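Local structure of acyl-CoA hydrolase (Bacillus cereus, 1Y7U) at residues 75-78 with 79-82; 124-127 with 128-132. The protein binds coenzyme A and, as a hot-dog-fold thioesterase assembled from several copies, probably hydrolyses the thioester of long-chain fatty acyl-CoA. All coordinates share one frame; numbering follows the deposited sequence.

Contact 1: 75-78 with 79-82; sequences PVRS and SDCV. With COA (coenzyme A), chain J; SO4 (sulfate ion), chain E.
D80 reaches back across a type I beta turn, R77 to D80, and takes the backbone N-H of R77 on its OD2. N to OD2 is 2.8 Å and the N-H points almost straight at the oxygen (163°), which is met on its anti side, slightly out of the carboxylate plane. With CG anti to its carbonyl carbon (chi1 -75°), D80 lays the carboxylate beside R77 N, while its backbone N closes the turn on R77 O at 3.0 Å. The short carboxylate reaches R77 N as acceptor, so D80 grips R77 twice, by side chain and backbone. The turn leads into strand 81-91 of the hot-dog sheet, and the chain before it runs past coenzyme A. There V76, its CG1 anti to the backbone N (chi1 -180°), sends that methyl to V82 CG1, the two valines meeting at about a right angle, whereas CG2 lies 3.8 Å from S1P of the coenzyme. R77 carries an extended chain away from the turn, one guanidinium face partly over P75 CB. Its NE donates to O1 of a sulfate at 3.1 Å and NH2 to O3 at 3.2 Å, an ion probably from the crystallisation liquor that R113 also binds.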
loop_
_atom_site.group_PDB
_atom_site.type_symbol
_atom_site.label_atom_id
_atom_site.label_comp_id
_atom_site.label_asym_id
_atom_site.label_seq_id
_atom_site.Cartn_x
_atom_site.Cartn_y
_atom_site.Cartn_z
ATOM N N PRO A 75 20.843 8.494 -10.503
ATOM C CA PRO A 75 19.803 8.450 -9.483
ATOM C C PRO A 75 18.493 8.914 -10.095
ATOM O O PRO A 75 18.492 9.614 -11.102
ATOM C CB PRO A 75 20.319 9.432 -8.443
ATOM C CG PRO A 75 20.938 10.482 -9.297
ATOM C CD PRO A 75 21.728 9.652 -10.290
ATOM N N VAL A 76 17.387 8.501 -9.492
ATOM C CA VAL A 76 16.063 8.906 -9.928
ATOM C C VAL A 76 15.505 9.625 -8.712
ATOM O O VAL A 76 15.245 9.005 -7.682
ATOM C CB VAL A 76 15.199 7.706 -10.243
ATOM C CG1 VAL A 76 13.819 8.166 -10.697
ATOM C CG2 VAL A 76 15.879 6.861 -11.302
ATOM N N ARG A 77 15.334 10.935 -8.826
ATOM C CA ARG A 77 14.854 11.742 -7.710
ATOM C C ARG A 77 13.374 12.098 -7.779
ATOM O O ARG A 77 12.677 11.697 -8.703
ATOM C CB ARG A 77 15.706 13.009 -7.615
ATOM C CG ARG A 77 17.182 12.686 -7.511
ATOM C CD ARG A 77 18.076 13.901 -7.692
ATOM N NE ARG A 77 19.496 13.548 -7.648
ATOM C CZ ARG A 77 20.104 12.995 -6.598
ATOM N NH1 ARG A 77 19.428 12.726 -5.487
ATOM N NH2 ARG A 77 21.395 12.707 -6.660
ATOM N N SER A 78 12.907 12.842 -6.781
ATOM C CA SER A 78 11.512 13.259 -6.705
ATOM C C SER A 78 11.161 14.209 -7.845
ATOM O O SER A 78 10.020 14.278 -8.279
ATOM C CB SER A 78 11.257 13.958 -5.376
ATOM O OG SER A 78 12.029 15.144 -5.294
ATOM N N SER A 79 12.151 14.955 -8.314
ATOM C CA SER A 79 11.955 15.900 -9.407
ATOM C C SER A 79 11.851 15.147 -10.717
ATOM O O SER A 79 11.597 15.733 -11.767
ATOM C CB SER A 79 13.134 16.870 -9.478
ATOM O OG SER A 79 14.369 16.178 -9.371
ATOM N N ASP A 80 12.061 13.836 -10.647
ATOM C CA ASP A 80 12.008 13.005 -11.833
ATOM C C ASP A 80 10.691 12.313 -12.070
ATOM O O ASP A 80 9.726 12.445 -11.324
ATOM C CB ASP A 80 13.096 11.938 -11.808
ATOM C CG ASP A 80 14.453 12.489 -12.103
ATOM O OD1 ASP A 80 14.564 13.322 -13.032
ATOM O OD2 ASP A 80 15.410 12.072 -11.414
ATOM N N CYS A 81 10.705 11.525 -13.127
ATOM C CA CYS A 81 9.561 10.776 -13.575
ATOM C C CYS A 81 10.175 9.500 -14.159
ATOM O O CYS A 81 11.136 9.570 -14.915
ATOM C CB CYS A 81 8.876 11.627 -14.634
ATOM S SG CYS A 81 7.536 10.881 -15.457
ATOM N N VAL A 82 9.662 8.335 -13.784
ATOM C CA VAL A 82 10.209 7.085 -14.313
ATOM C C VAL A 82 9.266 6.368 -15.251
ATOM O O VAL A 82 8.062 6.352 -15.046
ATOM C CB VAL A 82 10.555 6.075 -13.209
ATOM C CG1 VAL A 82 11.892 6.377 -12.632
ATOM C CG2 VAL A 82 9.496 6.109 -12.127
HETATM N N1A COA J . 28.616 -0.845 -8.772
HETATM C C2A COA J . 29.285 -0.993 -7.649
HETATM N N3A COA J . 29.996 0.029 -7.235
HETATM C C4A COA J . 30.068 1.129 -7.902
HETATM C C5A COA J . 29.390 1.276 -8.991
HETATM C C6A COA J . 28.663 0.283 -9.434
HETATM N N6A COA J . 27.971 0.375 -10.516
HETATM N N7A COA J . 29.595 2.441 -9.431
HETATM C C8A COA J . 30.374 3.023 -8.590
HETATM N N9A COA J . 30.703 2.220 -7.620
HETATM C C1B COA J . 31.636 2.413 -6.505
HETATM C C2B COA J . 33.017 2.619 -6.915
HETATM O O2B COA J . 33.599 1.391 -6.915
HETATM C C3B COA J . 33.583 3.290 -5.757
HETATM O O3B COA J . 33.828 2.316 -4.824
HETATM P P3B COA J . 34.974 2.393 -3.822
HETATM O O7A COA J . 34.806 1.552 -2.758
HETATM O O8A COA J . 35.163 3.692 -3.397
HETATM O O9A COA J . 36.135 1.867 -4.346
HETATM C C4B COA J . 32.504 4.229 -5.430
HETATM O O4B COA J . 31.392 3.557 -5.794
HETATM C C5B COA J . 32.432 5.244 -6.511
HETATM O O5B COA J . 33.302 6.284 -6.440
HETATM P P1A COA J . 32.956 7.355 -7.384
HETATM O O1A COA J . 33.456 7.005 -8.646
HETATM O O2A COA J . 33.435 8.543 -6.801
HETATM O O3A COA J . 31.443 7.338 -7.483
HETATM P P2A COA J . 30.693 7.799 -8.740
HETATM O O4A COA J . 31.071 7.222 -9.999
HETATM O O5A COA J . 30.154 9.117 -8.728
HETATM O O6A COA J . 29.518 6.880 -8.639
HETATM C CBP COA J . 27.428 6.406 -7.519
HETATM C CCP COA J . 28.843 6.889 -7.450
HETATM C CDP COA J . 27.365 4.948 -7.328
HETATM C CEP COA J . 26.890 7.052 -6.332
HETATM C CAP COA J . 26.568 6.789 -8.695
HETATM O OAP COA J . 26.668 5.788 -9.615
HETATM C C9P COA J . 25.130 6.895 -8.395
HETATM O O9P COA J . 24.616 7.894 -7.630
HETATM N N8P COA J . 24.388 5.983 -8.866
HETATM C C7P COA J . 23.026 5.956 -8.576
HETATM C C6P COA J . 22.621 5.126 -7.400
HETATM C C5P COA J . 21.261 5.471 -6.986
HETATM O O5P COA J . 21.063 6.374 -6.294
HETATM N N4P COA J . 20.306 4.803 -7.444
HETATM C C3P COA J . 19.402 4.051 -6.692
HETATM C C2P COA J . 18.282 3.751 -7.627
HETATM S S1P COA J . 18.070 5.010 -8.835
HETATM S S SO4 E . 22.589 14.047 -10.365
HETATM O O1 SO4 E . 21.112 14.237 -10.167
HETATM O O2 SO4 E . 23.161 15.268 -11.019
HETATM O O3 SO4 E . 23.211 13.801 -9.021
HETATM O O4 SO4 E . 22.892 12.883 -11.266
#

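Contact 2: 124-127 with 128-132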
loop_
_atom_site.group_PDB
_atom_site.type_symbol
_atom_site.label_atom_id
_atom_site.label_comp_id
_atom_site.label_asym_id
_atom_site.label_seq_id
_atom_site.Cartn_x
_atom_site.Cartn_y
_atom_site.Cartn_z
ATOM N N ALA A 124 7.540 -20.234 -18.808
ATOM C CA ALA A 124 6.107 -20.481 -18.910
ATOM C C ALA A 124 5.780 -21.828 -18.280
ATOM O O ALA A 124 6.427 -22.831 -18.569
ATOM C CB ALA A 124 5.677 -20.460 -20.371
ATOM N N LEU A 125 4.780 -21.849 -17.411
ATOM C CA LEU A 125 4.404 -23.087 -16.754
ATOM C C LEU A 125 2.962 -23.526 -16.985
ATOM O O LEU A 125 2.064 -22.708 -17.199
ATOM C CB LEU A 125 4.676 -22.980 -15.256
ATOM C CG LEU A 125 6.153 -22.842 -14.880
ATOM C CD1 LEU A 125 6.335 -23.014 -13.375
ATOM C CD2 LEU A 125 6.951 -23.900 -15.620
ATOM N N SER A 126 2.756 -24.836 -16.952
ATOM C CA SER A 126 1.433 -25.408 -17.132
ATOM C C SER A 126 0.768 -25.380 -15.768
ATOM O O SER A 126 1.442 -25.217 -14.745
ATOM C CB SER A 126 1.539 -26.852 -17.615
ATOM O OG SER A 126 2.151 -27.676 -16.634
ATOM N N LYS A 127 -0.548 -25.556 -15.750
ATOM C CA LYS A 127 -1.292 -25.543 -14.498
ATOM C C LYS A 127 -0.706 -26.473 -13.435
ATOM O O LYS A 127 -1.072 -26.379 -12.268
ATOM C CB LYS A 127 -2.757 -25.884 -14.758
ATOM C CG LYS A 127 -3.388 -24.994 -15.812
ATOM C CD LYS A 127 -4.889 -25.210 -15.916
ATOM C CE LYS A 127 -5.637 -24.482 -14.807
ATOM N NZ LYS A 127 -5.487 -23.002 -14.921
ATOM N N GLU A 128 0.204 -27.361 -13.830
ATOM C CA GLU A 128 0.828 -28.265 -12.867
ATOM C C GLU A 128 2.347 -28.131 -12.783
ATOM O O GLU A 128 3.056 -29.125 -12.629
ATOM C CB GLU A 128 0.453 -29.727 -13.145
ATOM C CG GLU A 128 0.402 -30.124 -14.601
ATOM C CD GLU A 128 -0.798 -29.537 -15.307
ATOM O OE1 GLU A 128 -1.905 -29.587 -14.726
ATOM O OE2 GLU A 128 -0.642 -29.035 -16.440
ATOM N N ASN A 129 2.838 -26.899 -12.882
ATOM C CA ASN A 129 4.267 -26.618 -12.778
ATOM C C ASN A 129 5.194 -27.326 -13.759
ATOM O O ASN A 129 6.320 -27.685 -13.406
ATOM C CB ASN A 129 4.750 -26.898 -11.356
ATOM C CG ASN A 129 4.506 -25.735 -10.423
ATOM O OD1 ASN A 129 3.374 -25.270 -10.265
ATOM N ND2 ASN A 129 5.572 -25.255 -9.794
ATOM N N ASN A 130 4.732 -27.523 -14.985
ATOM C CA ASN A 130 5.562 -28.155 -16.000
ATOM C C ASN A 130 5.926 -27.098 -17.031
ATOM O O ASN A 130 5.047 -26.428 -17.571
ATOM C CB ASN A 130 4.811 -29.292 -16.695
ATOM C CG ASN A 130 4.411 -30.396 -15.743
ATOM O OD1 ASN A 130 5.241 -30.920 -14.992
ATOM N ND2 ASN A 130 3.134 -30.766 -15.771
ATOM N N PRO A 131 7.228 -26.904 -17.293
ATOM C CA PRO A 131 7.591 -25.898 -18.291
ATOM C C PRO A 131 6.834 -26.202 -19.579
ATOM O O PRO A 131 6.595 -27.362 -19.906
ATOM C CB PRO A 131 9.093 -26.083 -18.415
ATOM C CG PRO A 131 9.481 -26.380 -16.997
ATOM C CD PRO A 131 8.422 -27.396 -16.584
ATOM N N VAL A 132 6.448 -25.158 -20.299
ATOM C CA VAL A 132 5.681 -25.323 -21.524
ATOM C C VAL A 132 6.233 -24.518 -22.697
ATOM O O VAL A 132 6.592 -23.353 -22.550
ATOM C CB VAL A 132 4.207 -24.915 -21.273
ATOM C CG1 VAL A 132 3.479 -24.679 -22.588
ATOM C CG2 VAL A 132 3.519 -25.996 -20.483
#
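S126 and N130 face each other where the chain folds back after strand 112-125, and their backbones carry part of the bonding. S126 N donates to N130 O at 2.9 Å and, farther from the turn, V132 N donates to A124 O, also at 2.9 Å. L125 and P131 are the non-hydrogen-bonded pair flanked by these two bonds, which is why a proline, without an N-H, is tolerated there. A type I turn, S126 to N129, closes the loop through N129 N and S126 O.

Side-chain hydrogen bonds gather on S126 OG. Its chi1 of 65° sets the hydroxyl between backbone N and carbonyl carbon. From there S126 OG accepts from the backbone N of N130 at 3.1 Å and donates to E128 OE2, likewise at 3.1 Å. That carboxylate, brought back by a bend at chi2, is met on its anti side, 32° out of its plane. N130 ND2 adds a weak bond.

L125 CD2 and P131 CG make the apolar contact at the bridge, 3.8 Å apart; beside it, V132 CG2 meets S126 CB in a separate van der Waals contact at 3.6 Å. P131 also lines the coenzyme A pocket, beside T94.

Serine, able to give and accept at once, couples the acid of E128 to the backbone N-H of N130, so a largely exposed loop is held by polar bonds while P131 keeps an apolar surface near the coenzyme.

How the contacts relate
Contact 1 comes first along the chain, in the turn leading into strand 81-91, and contact 2 follows at the C-terminal end of strand 112-125. Both reach the same antiparallel sheet of the hot-dog domain but lie on opposite sides of the chain's centre, with their centres about 38 Å apart and nearest atoms about 27 Å apart. They lie near different coenzyme A molecules, one beside P75 and V76, the other beside P131. Packing between R77 of one subunit and N129 of another brings residues 75-82 of one copy against 124-132 of its neighbour. The coenzyme near contact 1 is also held by that second subunit, so the binding sites are built between subunits.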